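Local coordinates for thioredoxin-like protein (Klebsiella pneumoniae subsp. pneumoniae MGH 78578, PDB 3TY1) that is of unproven function but probably binds carbohydrate, having the supersandwich fold and belonging to the clan of the galactose mutarotases, at residues F33-K38 / K49-H54; K16-I21 / Q37-G42; L59-S64 / L72-F77. All blocks are in the same frame, centred on the assembly; numbering follows the deposited sequence. Where two conformers were deposited one is given.

Contact 1 (F33-K38 / K49-H54); sequences FSIEQK and KILTIH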
ATOM      1  N   PHE A  33     -18.902  28.986  15.538  1.00 32.36           N
ATOM      2  CA  PHE A  33     -18.000  28.043  14.948  1.00 31.39           C
ATOM      3  C   PHE A  33     -18.699  26.718  14.642  1.00 32.16           C
ATOM      4  O   PHE A  33     -19.814  26.437  15.103  1.00 29.82           O
ATOM      5  CB  PHE A  33     -16.799  27.789  15.887  1.00 33.87           C
ATOM      6  CG  PHE A  33     -17.154  27.123  17.178  1.00 31.84           C
ATOM      7  CD1 PHE A  33     -17.194  25.721  17.268  1.00 37.60           C
ATOM      8  CD2 PHE A  33     -17.421  27.863  18.302  1.00 35.07           C
ATOM      9  CE1 PHE A  33     -17.519  25.101  18.467  1.00 37.63           C
ATOM     10  CE2 PHE A  33     -17.731  27.231  19.526  1.00 37.26           C
ATOM     11  CZ  PHE A  33     -17.782  25.857  19.592  1.00 34.77           C
ATOM     12  N   SER A  34     -18.031  25.908  13.858  1.00 30.96           N
ATOM     13  CA  SER A  34     -18.475  24.532  13.639  1.00 31.02           C
ATOM     14  C   SER A  34     -17.234  23.675  13.555  1.00 30.94           C
ATOM     15  O   SER A  34     -16.136  24.199  13.335  1.00 31.11           O
ATOM     16  CB  SER A  34     -19.306  24.410  12.378  1.00 34.13           C
ATOM     17  OG  SER A  34     -18.504  24.633  11.237  1.00 36.37           O
ATOM     18  N   ILE A  35     -17.405  22.383  13.826  1.00 28.66           N
ATOM     19  CA  ILE A  35     -16.312  21.412  13.738  1.00 27.93           C
ATOM     20  C   ILE A  35     -16.874  20.292  12.861  1.00 28.77           C
ATOM     21  O   ILE A  35     -17.967  19.770  13.149  1.00 26.77           O
ATOM     22  CB  ILE A  35     -15.855  20.864  15.130  1.00 27.55           C
ATOM     23  CG1 ILE A  35     -15.560  22.035  16.079  1.00 31.25           C
ATOM     24  CG2 ILE A  35     -14.635  19.968  14.953  1.00 25.76           C
ATOM     25  CD1 ILE A  35     -15.353  21.649  17.554  1.00 26.34           C
ATOM     26  N   GLU A  36     -16.154  19.973  11.794  1.00 28.96           N
ATOM     27  CA  GLU A  36     -16.614  19.006  10.811  1.00 30.06           C
ATOM     28  C   GLU A  36     -15.538  18.041  10.361  1.00 27.91           C
ATOM     29  O   GLU A  36     -14.411  18.463   9.988  1.00 25.97           O
ATOM     30  CB  GLU A  36     -17.168  19.736   9.563  1.00 26.65           C
ATOM     31  CG  GLU A  36     -17.753  18.763   8.531  1.00 37.92           C
ATOM     32  CD  GLU A  36     -18.403  19.436   7.309  1.00 47.76           C
ATOM     33  OE1 GLU A  36     -18.343  20.668   7.184  1.00 51.26           O
ATOM     34  OE2 GLU A  36     -18.965  18.685   6.477  1.00 48.15           O
ATOM     35  N   GLN A  37     -15.912  16.748  10.354  1.00 28.78           N
ATOM     36  CA  GLN A  37     -15.109  15.712   9.763  1.00 28.27           C
ATOM     37  C   GLN A  37     -15.776  15.319   8.426  1.00 29.23           C
ATOM     38  O   GLN A  37     -16.990  15.135   8.350  1.00 26.61           O
ATOM     39  CB  GLN A  37     -14.957  14.489  10.662  1.00 28.32           C
ATOM     40  CG  GLN A  37     -14.104  13.381  10.037  1.00 27.88           C
ATOM     41  CD  GLN A  37     -13.656  12.328  11.027  1.00 31.51           C
ATOM     42  OE1 GLN A  37     -12.565  12.440  11.573  1.00 32.46           O
ATOM     43  NE2 GLN A  37     -14.483  11.304  11.266  1.00 28.81           N
ATOM     44  N   LYS A  38     -14.961  15.208   7.398  1.00 27.58           N
ATOM     45  CA  LYS A  38     -15.385  14.881   6.085  1.00 28.76           C
ATOM     46  C   LYS A  38     -14.511  13.790   5.515  1.00 28.45           C
ATOM     47  O   LYS A  38     -13.262  13.887   5.551  1.00 28.10           O
ATOM     48  CB  LYS A  38     -15.343  16.172   5.262  1.00 33.46           C
ATOM     49  CG  LYS A  38     -15.828  16.074   3.831  1.00 42.97           C
ATOM     50  CD  LYS A  38     -15.864  17.474   3.095  1.00 54.28           C
ATOM     51  CE  LYS A  38     -16.793  18.492   3.766  1.00 68.64           C
ATOM     52  NZ  LYS A  38     -17.094  19.720   2.941  1.00 72.54           N
ATOM     53  N   LYS A  49      -9.600  11.312   5.495  1.00 27.97           N
ATOM     54  CA  LYS A  49     -10.442  12.239   6.248  1.00 26.27           C
ATOM     55  C   LYS A  49      -9.751  13.582   6.500  1.00 24.81           C
ATOM     56  O   LYS A  49      -8.519  13.643   6.649  1.00 24.60           O
ATOM     57  CB  LYS A  49     -10.764  11.638   7.576  1.00 26.09           C
ATOM     58  CG  LYS A  49     -11.595  10.369   7.572  1.00 32.24           C
ATOM     59  CD  LYS A  49     -11.691   9.774   8.985  1.00 36.98           C
ATOM     60  CE  LYS A  49     -10.413   8.988   9.392  1.00 38.05           C
ATOM     61  NZ  LYS A  49     -10.448   8.519  10.800  1.00 34.56           N
ATOM     62  N   ILE A  50     -10.553  14.638   6.537  1.00 25.13           N
ATOM     63  CA  ILE A  50     -10.138  15.938   7.052  1.00 25.30           C
ATOM     64  C   ILE A  50     -11.061  16.301   8.203  1.00 26.33           C
ATOM     65  O   ILE A  50     -12.235  15.855   8.252  1.00 26.41           O
ATOM     66  CB  ILE A  50     -10.108  17.086   5.999  1.00 25.79           C
ATOM     67  CG1 ILE A  50     -11.431  17.261   5.287  1.00 28.60           C
ATOM     68  CG2 ILE A  50      -8.934  16.854   5.021  1.00 24.30           C
ATOM     69  CD1 ILE A  50     -11.485  18.533   4.434  1.00 29.40           C
ATOM     70  N   LEU A  51     -10.516  17.075   9.139  1.00 25.90           N
ATOM     71  CA  LEU A  51     -11.273  17.528  10.294  1.00 25.06           C
ATOM     72  C   LEU A  51     -10.965  19.011  10.417  1.00 25.94           C
ATOM     73  O   LEU A  51      -9.787  19.400  10.508  1.00 25.37           O
ATOM     74  CB  LEU A  51     -10.886  16.722  11.530  1.00 26.05           C
ATOM     75  CG  LEU A  51     -11.450  17.088  12.894  1.00 27.10           C
ATOM     76  CD1 LEU A  51     -12.947  17.033  12.904  1.00 25.11           C
ATOM     77  CD2 LEU A  51     -10.841  16.078  13.972  1.00 26.62           C
ATOM     78  N   THR A  52     -12.011  19.827  10.404  1.00 24.29           N
ATOM     79  CA  THR A  52     -11.876  21.258  10.339  1.00 26.17           C
ATOM     80  C   THR A  52     -12.641  21.982  11.437  1.00 26.95           C
ATOM     81  O   THR A  52     -13.830  21.717  11.656  1.00 27.68           O
ATOM     82  CB  THR A  52     -12.429  21.765   8.982  1.00 28.59           C
ATOM     83  OG1 THR A  52     -11.807  21.035   7.892  1.00 26.95           O
ATOM     84  CG2 THR A  52     -12.158  23.275   8.853  1.00 27.54           C
ATOM     85  N   ILE A  53     -11.983  22.926  12.093  1.00 27.38           N
ATOM     86  CA  ILE A  53     -12.655  23.900  12.933  1.00 25.38           C
ATOM     87  C   ILE A  53     -12.931  25.127  12.046  1.00 28.17           C
ATOM     88  O   ILE A  53     -11.990  25.775  11.591  1.00 25.71           O
ATOM     89  CB  ILE A  53     -11.798  24.373  14.105  1.00 24.61           C
ATOM     90  CG1 ILE A  53     -11.460  23.185  15.024  1.00 28.02           C
ATOM     91  CG2 ILE A  53     -12.571  25.552  14.837  1.00 25.91           C
ATOM     92  CD1 ILE A  53     -10.363  23.506  16.121  1.00 30.31           C
ATOM     93  N   HIS A  54     -14.203  25.413  11.778  1.00 26.74           N
ATOM     94  CA  HIS A  54     -14.575  26.584  10.980  1.00 30.65           C
ATOM     95  C   HIS A  54     -14.957  27.704  11.937  1.00 34.16           C
ATOM     96  O   HIS A  54     -15.837  27.526  12.767  1.00 35.76           O
ATOM     97  CB  HIS A  54     -15.795  26.323  10.107  1.00 34.10           C
ATOM     98  CG  HIS A  54     -15.617  25.253   9.072  1.00 37.89           C
ATOM     99  ND1 HIS A  54     -15.157  25.521   7.791  1.00 38.66           N
ATOM    100  CD2 HIS A  54     -15.888  23.917   9.106  1.00 42.85           C
ATOM    101  CE1 HIS A  54     -15.146  24.397   7.088  1.00 39.71           C
ATOM    102  NE2 HIS A  54     -15.585  23.408   7.857  1.00 35.87           N
TER
HETATM  103  O   HOH W   1     -13.551  19.137   7.477  1.00 29.78           O
HETATM  104  O   HOH W   2     -15.448  20.838   6.380  1.00 47.72           O
HETATM  105  O   HOH W   3     -10.948  10.553  12.561  1.00 34.88           O
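Ser34, Glu36 and Lys38 each exchange two backbone hydrogen bonds, with His54, Thr52 and Ile50 respectively, so six bonds join these antiparallel strands and saturate the amides that face each other. Thr52 N reaches Glu36 O at 2.8 Å. That carbonyl of Glu36 also accepts a water 2.7 Å away, and the same water lies 2.6 Å from Thr52 OG1, tying side chain to backbone across the ladder. Ser34, Glu36 and His54 suit this partly exposed face, which also carries Ile50. The extended side chain of Glu36, with CG anti to the backbone N (chi1 -176°), brings its carboxylate near the His54 ring, the planes 48° apart. A second water lies 3.0 Å from His54 NE2 and binds Glu36 OE1 weakly. Thr52 CG2 sits over the centre of one face of that ring.

The other face carries Ile35, Leu51 and Ile53, whose branched chains suit a strand turned to the interior; Ile35 CG2 meets Leu51 CD1 at 4.0 Å. At its end Gln37 and Lys49 are buried yet satisfied: a third water donates to Gln37 OE1 and accepts from Lys49 NZ, while NE2 binds Gly17 O and NZ forms a salt bridge with Asp15. The bonding is that of a regular antiparallel beta hairpin, here the second and third strands of a six-stranded sheet whose apolar face packs on strands 146-152 and 159-169, as befits a supersandwich.

Contact 2 (K16-I21 / Q37-G42); sequences KGNWQI and QKVLHG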
ATOM      1  N   LYS A  16     -16.835   7.462  13.008  1.00 35.95           N
ATOM      2  CA  LYS A  16     -18.046   8.152  12.638  1.00 37.97           C
ATOM      3  C   LYS A  16     -18.085   8.606  11.184  1.00 38.64           C
ATOM      4  O   LYS A  16     -19.170   8.882  10.688  1.00 39.61           O
ATOM      5  CB  LYS A  16     -18.322   9.367  13.549  1.00 37.28           C
ATOM      6  CG  LYS A  16     -18.758   8.978  14.977  1.00 45.72           C
ATOM      7  CD  LYS A  16     -19.198  10.204  15.774  1.00 50.64           C
ATOM      8  CE  LYS A  16     -19.625   9.889  17.217  1.00 59.60           C
ATOM      9  NZ  LYS A  16     -20.672   8.851  17.266  1.00 66.55           N
ATOM     10  N   GLY A  17     -16.937   8.701  10.505  1.00 38.07           N
ATOM     11  CA  GLY A  17     -16.922   9.189   9.121  1.00 37.16           C
ATOM     12  C   GLY A  17     -17.379  10.639   9.086  1.00 34.91           C
ATOM     13  O   GLY A  17     -16.901  11.456   9.881  1.00 33.28           O
ATOM     14  N   ASN A  18     -18.315  10.958   8.190  1.00 31.37           N
ATOM     15  CA  ASN A  18     -18.862  12.317   8.106  1.00 31.59           C
ATOM     16  C   ASN A  18     -19.595  12.711   9.389  1.00 31.48           C
ATOM     17  O   ASN A  18     -20.423  11.965   9.864  1.00 30.36           O
ATOM     18  CB  ASN A  18     -19.781  12.474   6.904  1.00 33.88           C
ATOM     19  CG  ASN A  18     -19.042  12.347   5.580  1.00 37.77           C
ATOM     20  OD1 ASN A  18     -17.981  12.926   5.365  1.00 30.28           O
ATOM     21  ND2 ASN A  18     -19.611  11.573   4.686  1.00 31.72           N
ATOM     22  N   TRP A  19     -19.265  13.869   9.951  1.00 29.76           N
ATOM     23  CA  TRP A  19     -19.798  14.257  11.255  1.00 30.44           C
ATOM     24  C   TRP A  19     -19.601  15.737  11.430  1.00 29.53           C
ATOM     25  O   TRP A  19     -18.623  16.302  10.935  1.00 27.94           O
ATOM     26  CB  TRP A  19     -19.005  13.502  12.335  1.00 33.61           C
ATOM     27  CG  TRP A  19     -19.229  13.961  13.753  1.00 35.94           C
ATOM     28  CD1 TRP A  19     -20.166  13.499  14.638  1.00 39.89           C
ATOM     29  CD2 TRP A  19     -18.484  14.974  14.452  1.00 31.41           C
ATOM     30  NE1 TRP A  19     -20.033  14.155  15.839  1.00 34.51           N
ATOM     31  CE2 TRP A  19     -19.013  15.061  15.750  1.00 36.24           C
ATOM     32  CE3 TRP A  19     -17.402  15.797  14.106  1.00 32.22           C
ATOM     33  CZ2 TRP A  19     -18.510  15.952  16.703  1.00 32.76           C
ATOM     34  CZ3 TRP A  19     -16.907  16.672  15.041  1.00 29.76           C
ATOM     35  CH2 TRP A  19     -17.464  16.747  16.331  1.00 33.83           C
ATOM     36  N   GLN A  20     -20.526  16.387  12.115  1.00 29.46           N
ATOM     37  CA  GLN A  20     -20.327  17.792  12.432  1.00 32.68           C
ATOM     38  C   GLN A  20     -21.057  18.178  13.685  1.00 33.52           C
ATOM     39  O   GLN A  20     -22.093  17.593  14.039  1.00 34.59           O
ATOM     40  CB  GLN A  20     -20.790  18.724  11.301  1.00 33.57           C
ATOM     41  CG  GLN A  20     -22.296  18.764  11.077  1.00 42.58           C
ATOM     42  CD  GLN A  20     -23.088  19.703  12.056  1.00 59.08           C
ATOM     43  OE1 GLN A  20     -22.635  20.816  12.376  1.00 41.71           O
ATOM     44  NE2 GLN A  20     -24.291  19.255  12.491  1.00 53.86           N
ATOM     45  N   ILE A  21     -20.525  19.198  14.327  1.00 32.22           N
ATOM     46  CA  ILE A  21     -21.262  19.911  15.372  1.00 33.45           C
ATOM     47  C   ILE A  21     -21.090  21.392  15.137  1.00 33.88           C
ATOM     48  O   ILE A  21     -20.126  21.823  14.513  1.00 31.45           O
ATOM     49  CB  ILE A  21     -20.826  19.537  16.770  1.00 33.20           C
ATOM     50  CG1 ILE A  21     -19.334  19.821  16.961  1.00 35.89           C
ATOM     51  CG2 ILE A  21     -21.199  18.078  17.073  1.00 35.76           C
ATOM     52  CD1 ILE A  21     -18.862  19.644  18.401  1.00 36.21           C
ATOM     53  N   GLN A  37     -15.912  16.748  10.354  1.00 28.78           N
ATOM     54  CA  GLN A  37     -15.109  15.712   9.763  1.00 28.27           C
ATOM     55  C   GLN A  37     -15.776  15.319   8.426  1.00 29.23           C
ATOM     56  O   GLN A  37     -16.990  15.135   8.350  1.00 26.61           O
ATOM     57  CB  GLN A  37     -14.957  14.489  10.662  1.00 28.32           C
ATOM     58  CG  GLN A  37     -14.104  13.381  10.037  1.00 27.88           C
ATOM     59  CD  GLN A  37     -13.656  12.328  11.027  1.00 31.51           C
ATOM     60  OE1 GLN A  37     -12.565  12.440  11.573  1.00 32.46           O
ATOM     61  NE2 GLN A  37     -14.483  11.304  11.266  1.00 28.81           N
ATOM     62  N   LYS A  38     -14.961  15.208   7.398  1.00 27.58           N
ATOM     63  CA  LYS A  38     -15.385  14.881   6.085  1.00 28.76           C
ATOM     64  C   LYS A  38     -14.511  13.790   5.515  1.00 28.45           C
ATOM     65  O   LYS A  38     -13.262  13.887   5.551  1.00 28.10           O
ATOM     66  CB  LYS A  38     -15.343  16.172   5.262  1.00 33.46           C
ATOM     67  CG  LYS A  38     -15.828  16.074   3.831  1.00 42.97           C
ATOM     68  CD  LYS A  38     -15.864  17.474   3.095  1.00 54.28           C
ATOM     69  CE  LYS A  38     -16.793  18.492   3.766  1.00 68.64           C
ATOM     70  NZ  LYS A  38     -17.094  19.720   2.941  1.00 72.54           N
ATOM     71  N   VAL A  39     -15.157  12.783   4.919  1.00 27.14           N
ATOM     72  CA  VAL A  39     -14.478  11.697   4.254  1.00 26.45           C
ATOM     73  C   VAL A  39     -14.346  12.126   2.821  1.00 30.48           C
ATOM     74  O   VAL A  39     -15.350  12.432   2.169  1.00 29.85           O
ATOM     75  CB  VAL A  39     -15.257  10.362   4.316  1.00 32.34           C
ATOM     76  CG1 VAL A  39     -14.426   9.222   3.649  1.00 27.80           C
ATOM     77  CG2 VAL A  39     -15.561   9.980   5.735  1.00 29.79           C
ATOM     78  N   LEU A  40     -13.125  12.146   2.316  1.00 26.19           N
ATOM     79  CA  LEU A  40     -12.850  12.608   0.949  1.00 24.95           C
ATOM     80  C   LEU A  40     -12.834  11.447  -0.055  1.00 27.03           C
ATOM     81  O   LEU A  40     -12.695  10.270   0.294  1.00 29.21           O
ATOM     82  CB  LEU A  40     -11.527  13.381   0.880  1.00 23.76           C
ATOM     83  CG  LEU A  40     -11.434  14.625   1.755  1.00 26.00           C
ATOM     84  CD1 LEU A  40      -9.953  15.111   1.663  1.00 23.41           C
ATOM     85  CD2 LEU A  40     -12.474  15.654   1.330  1.00 28.96           C
ATOM     86  N   HIS A  41     -12.936  11.807  -1.333  1.00 27.13           N
ATOM     87  CA  HIS A  41     -13.025  10.830  -2.418  1.00 26.43           C
ATOM     88  C   HIS A  41     -12.283  11.356  -3.643  1.00 26.31           C
ATOM     89  O   HIS A  41     -12.010  12.567  -3.761  1.00 28.58           O
ATOM     90  CB  HIS A  41     -14.480  10.491  -2.763  1.00 29.76           C
ATOM     91  CG  HIS A  41     -15.273   9.947  -1.618  1.00 34.29           C
ATOM     92  ND1 HIS A  41     -15.167   8.636  -1.195  1.00 37.07           N
ATOM     93  CD2 HIS A  41     -16.186  10.540  -0.800  1.00 38.57           C
ATOM     94  CE1 HIS A  41     -15.973   8.448  -0.160  1.00 44.34           C
ATOM     95  NE2 HIS A  41     -16.612   9.579   0.089  1.00 43.13           N
ATOM     96  N   GLY A  42     -11.943  10.441  -4.542  1.00 26.58           N
ATOM     97  CA  GLY A  42     -11.294  10.776  -5.801  1.00 27.81           C
ATOM     98  C   GLY A  42      -9.783  10.619  -5.774  1.00 27.77           C
ATOM     99  O   GLY A  42      -9.121  10.908  -4.761  1.00 27.14           O
TER
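The Trp19 ring presents an edge to Gln37: the backbone N of Gln37 lies near the ring plane, 4.1 Å from CE3, while outside the contact Trp5 meets the indole with planes about 60° apart. The amide of Gln37 has Gly17 O almost in its plane, only 2° out of it. This is the open end of an antiparallel beta hairpin, where edge strand 19-22 joins strand 33-39. Trp19 and Gln37 form a hydrogen-bonded pair, Gln37 N giving to Trp19 O at 2.8 Å and Trp19 N to Gln37 O at 3.1 Å.

Ahead of Trp19, where the strand has not yet begun, side chains take over the pairing. Glutamine suits its place because a long, fully extended chain carries NE2 to Gly17 O, a nearly straight bond of 2.8 Å. Gly17 has a positive phi, a backbone shape easy for glycine, and its CA packs against Val39 CG2 at 3.7 Å. Asn18 is short enough to act as a stand-in for a backbone carbonyl: its OD1 accepts Val39 N at 2.9 Å, with the donor tilted 29° from the carbonyl plane.

Contact 3 (L59-S64 / L72-F77); sequences LTITLS and LRIEGF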
ATOM      1  N   LEU A  59      -9.746  31.665  13.370  1.00 28.64           N
ATOM      2  CA  LEU A  59      -8.969  30.794  12.518  1.00 28.47           C
ATOM      3  C   LEU A  59      -9.824  29.628  12.032  1.00 30.18           C
ATOM      4  O   LEU A  59     -10.547  28.997  12.825  1.00 30.38           O
ATOM      5  CB  LEU A  59      -7.768  30.240  13.256  1.00 27.13           C
ATOM      6  CG  LEU A  59      -6.678  31.198  13.752  1.00 27.64           C
ATOM      7  CD1 LEU A  59      -5.532  30.392  14.414  1.00 27.03           C
ATOM      8  CD2 LEU A  59      -6.187  32.042  12.559  1.00 23.18           C
ATOM      9  N   THR A  60      -9.662  29.290  10.759  1.00 27.68           N
ATOM     10  CA  THR A  60     -10.238  28.076  10.223  1.00 26.04           C
ATOM     11  C   THR A  60      -9.071  27.097  10.122  1.00 27.90           C
ATOM     12  O   THR A  60      -8.049  27.372   9.462  1.00 26.89           O
ATOM     13  CB  THR A  60     -10.986  28.290   8.897  1.00 29.43           C
ATOM     14  OG1 THR A  60     -12.156  29.053   9.173  1.00 28.00           O
ATOM     15  CG2 THR A  60     -11.440  26.904   8.293  1.00 26.88           C
ATOM     16  N   ILE A  61      -9.179  25.995  10.856  1.00 25.16           N
ATOM     17  CA  ILE A  61      -8.065  25.081  11.015  1.00 23.75           C
ATOM     18  C   ILE A  61      -8.430  23.718  10.478  1.00 24.11           C
ATOM     19  O   ILE A  61      -9.419  23.099  10.960  1.00 24.64           O
ATOM     20  CB  ILE A  61      -7.717  24.913  12.528  1.00 27.81           C
ATOM     21  CG1 ILE A  61      -7.341  26.278  13.151  1.00 26.23           C
ATOM     22  CG2 ILE A  61      -6.609  23.823  12.697  1.00 25.06           C
ATOM     23  CD1 ILE A  61      -7.165  26.236  14.733  1.00 26.81           C
ATOM     24  N   THR A  62      -7.656  23.235   9.509  1.00 22.83           N
ATOM     25  CA  THR A  62      -7.924  21.950   8.863  1.00 24.50           C
ATOM     26  C   THR A  62      -6.823  21.018   9.157  1.00 25.77           C
ATOM     27  O   THR A  62      -5.652  21.350   8.941  1.00 27.58           O
ATOM     28  CB  THR A  62      -8.052  22.098   7.332  1.00 26.88           C
ATOM     29  OG1 THR A  62      -9.096  23.027   7.052  1.00 30.40           O
ATOM     30  CG2 THR A  62      -8.360  20.743   6.665  1.00 23.74           C
ATOM     31  N   LEU A  63      -7.180  19.839   9.643  1.00 25.90           N
ATOM     32  CA  LEU A  63      -6.178  18.790   9.876  1.00 23.79           C
ATOM     33  C   LEU A  63      -6.659  17.490   9.264  1.00 25.17           C
ATOM     34  O   LEU A  63      -7.814  17.392   8.908  1.00 24.51           O
ATOM     35  CB  LEU A  63      -5.839  18.682  11.340  1.00 28.12           C
ATOM     36  CG  LEU A  63      -6.810  18.352  12.427  1.00 36.18           C
ATOM     37  CD1 LEU A  63      -6.983  16.810  12.408  1.00 30.90           C
ATOM     38  CD2 LEU A  63      -6.291  18.790  13.772  1.00 31.61           C
ATOM     39  N   SER A  64      -5.774  16.508   9.133  1.00 26.46           N
ATOM     40  CA  SER A  64      -6.127  15.220   8.568  1.00 25.51           C
ATOM     41  C   SER A  64      -5.834  14.062   9.519  1.00 23.17           C
ATOM     42  O   SER A  64      -4.670  13.731   9.735  1.00 25.20           O
ATOM     43  CB  SER A  64      -5.407  14.992   7.240  1.00 27.00           C
ATOM     44  OG  SER A  64      -5.757  13.700   6.795  1.00 25.37           O
ATOM     45  N   LEU A  72      -3.172  20.818   7.817  1.00 23.79           N
ATOM     46  CA  LEU A  72      -3.142  21.094   6.377  1.00 25.31           C
ATOM     47  C   LEU A  72      -3.071  22.587   6.056  1.00 26.45           C
ATOM     48  O   LEU A  72      -2.287  23.028   5.211  1.00 27.47           O
ATOM     49  CB  LEU A  72      -4.389  20.518   5.717  1.00 25.02           C
ATOM     50  CG  LEU A  72      -4.622  18.992   5.771  1.00 33.40           C
ATOM     51  CD1 LEU A  72      -5.677  18.554   4.738  1.00 28.52           C
ATOM     52  CD2 LEU A  72      -3.420  18.180   5.583  1.00 29.06           C
ATOM     53  N   ARG A  73      -3.867  23.355   6.779  1.00 26.25           N
ATOM     54  CA  ARG A  73      -4.011  24.776   6.500  0.50 26.93           C
ATOM     55  C   ARG A  73      -4.673  25.495   7.666  1.00 28.87           C
ATOM     56  O   ARG A  73      -5.511  24.941   8.390  1.00 28.39           O
ATOM     57  CB  ARG A  73      -4.808  24.995   5.200  0.50 26.29           C
ATOM     58  CG  ARG A  73      -4.977  26.435   4.763  0.50 33.96           C
ATOM     59  CD  ARG A  73      -5.831  26.489   3.448  0.50 38.36           C
ATOM     60  NE  ARG A  73      -5.043  26.093   2.284  0.50 43.26           N
ATOM     61  CZ  ARG A  73      -5.532  25.877   1.059  0.50 46.77           C
ATOM     62  NH1 ARG A  73      -6.833  25.983   0.806  0.50 45.72           N
ATOM     63  NH2 ARG A  73      -4.704  25.550   0.086  0.50 45.52           N
ATOM     64  N   ILE A  74      -4.208  26.731   7.882  1.00 25.77           N
ATOM     65  CA  ILE A  74      -4.744  27.633   8.908  1.00 26.42           C
ATOM     66  C   ILE A  74      -5.072  28.928   8.178  1.00 29.14           C
ATOM     67  O   ILE A  74      -4.195  29.460   7.526  1.00 28.69           O
ATOM     68  CB  ILE A  74      -3.743  27.936   9.993  1.00 26.44           C
ATOM     69  CG1 ILE A  74      -3.037  26.675  10.554  1.00 28.82           C
ATOM     70  CG2 ILE A  74      -4.420  28.773  11.107  1.00 30.97           C
ATOM     71  CD1 ILE A  74      -3.953  25.774  11.323  1.00 28.28           C
ATOM     72  N   GLU A  75      -6.327  29.399   8.230  1.00 27.79           N
ATOM     73  CA  GLU A  75      -6.765  30.584   7.500  1.00 30.32           C
ATOM     74  C   GLU A  75      -7.536  31.505   8.431  1.00 29.30           C
ATOM     75  O   GLU A  75      -8.404  31.057   9.180  1.00 30.03           O
ATOM     76  CB  GLU A  75      -7.724  30.261   6.314  1.00 29.04           C
ATOM     77  CG  GLU A  75      -7.267  29.182   5.313  1.00 44.60           C
ATOM     78  CD  GLU A  75      -8.432  28.458   4.515  1.00 61.05           C
ATOM     79  OE1 GLU A  75      -9.182  27.558   5.057  1.00 47.70           O
ATOM     80  OE2 GLU A  75      -8.547  28.752   3.300  1.00 63.59           O
ATOM     81  N   GLY A  76      -7.271  32.804   8.323  1.00 26.92           N
ATOM     82  CA  GLY A  76      -8.014  33.795   9.071  1.00 28.49           C
ATOM     83  C   GLY A  76      -7.344  35.149   9.037  1.00 29.45           C
ATOM     84  O   GLY A  76      -6.186  35.281   8.609  1.00 31.99           O
ATOM     85  N   PHE A  77      -8.088  36.151   9.470  1.00 31.74           N
ATOM     86  CA  PHE A  77      -7.590  37.512   9.591  1.00 31.55           C
ATOM     87  C   PHE A  77      -6.926  38.055   8.313  1.00 33.83           C
ATOM     88  O   PHE A  77      -5.960  38.807   8.398  1.00 36.75           O
ATOM     89  CB  PHE A  77      -6.643  37.585  10.794  1.00 31.29           C
ATOM     90  CG  PHE A  77      -7.280  37.126  12.089  1.00 29.61           C
ATOM     91  CD1 PHE A  77      -8.051  38.010  12.849  1.00 34.04           C
ATOM     92  CD2 PHE A  77      -7.143  35.800  12.531  1.00 29.91           C
ATOM     93  CE1 PHE A  77      -8.634  37.602  14.060  1.00 34.40           C
ATOM     94  CE2 PHE A  77      -7.746  35.370  13.729  1.00 29.34           C
ATOM     95  CZ  PHE A  77      -8.496  36.287  14.498  1.00 33.08           C
TER
HETATM   96  O   HOH W   4      -8.189  25.767   7.064  1.00 31.59           O
HETATM   97  O   HOH W   5     -11.285  31.825   9.302  1.00 35.68           O
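Ile61 and Ile74 lie side by side on the face turned to the interior, pointing the same way, with Ile61 CG2 3.6 Å from Ile74 CD1. Ile74 places CG1 anti to its carbonyl carbon and turns back at chi2 (-68°), which brings CD1 to its neighbour, while its CG2 branch meets Leu59 CD1 at 3.8 Å. The other Leu59 methyl, CD2, comes up in the plane of the Phe77 ring, at its edge, 3.9 Å from CE2. Such branched apolar chains suit this inner face.

The opposite face is polar. Thr60 O, Thr62 OG1 and Glu75 OE1 surround one water, 2.9 Å from Thr62 OG1, which cannot donate fully to every acceptor around it. A second water accepts from Thr60 OG1 and donates to Glu75 O.

The backbone holds these groups in register: Thr60 and Glu75 exchange two bonds, the shorter from Thr60 N to Glu75 O at 2.7 Å, and Thr62 N binds Arg73 O. Thr62 O is shared by Leu72 N, 2.8 Å away, and by Arg73 N through a weak bond of 3.4 Å. Both residues thus face one threonine, a classic beta bulge, and Leu72 is turned so that CD1 touches Thr62 CG2.

Farther out, Phe190 of strand 189-198 packs against Leu59, Ile61 and Ile74, strand 173-183 adds Leu181 and Tyr183 against Ile61, and strand 49-55 runs beside strand 60-64 within the sheet.

Overall arrangement
All three contacts belong to one six-stranded antiparallel sheet in which neighbours in sequence are neighbours in space. Contact 2 joins the first two strands at the sheet's edge, contact 1 the second and third, and contact 3 the fourth and fifth. Along the chain contact 2 opens first, contact 1 begins within its span, and contact 3 follows both. Contacts 1 and 2 share Gln37 and Lys38, with centres about 8 Å apart; contacts 1 and 3, about 10 Å apart, are linked by the backbone bond from Leu51 N to Leu63 O. Contacts 2 and 3, centres about 16 Å apart, do not touch. Successive hairpins thus build a meander that packs on the larger ten-stranded sheet.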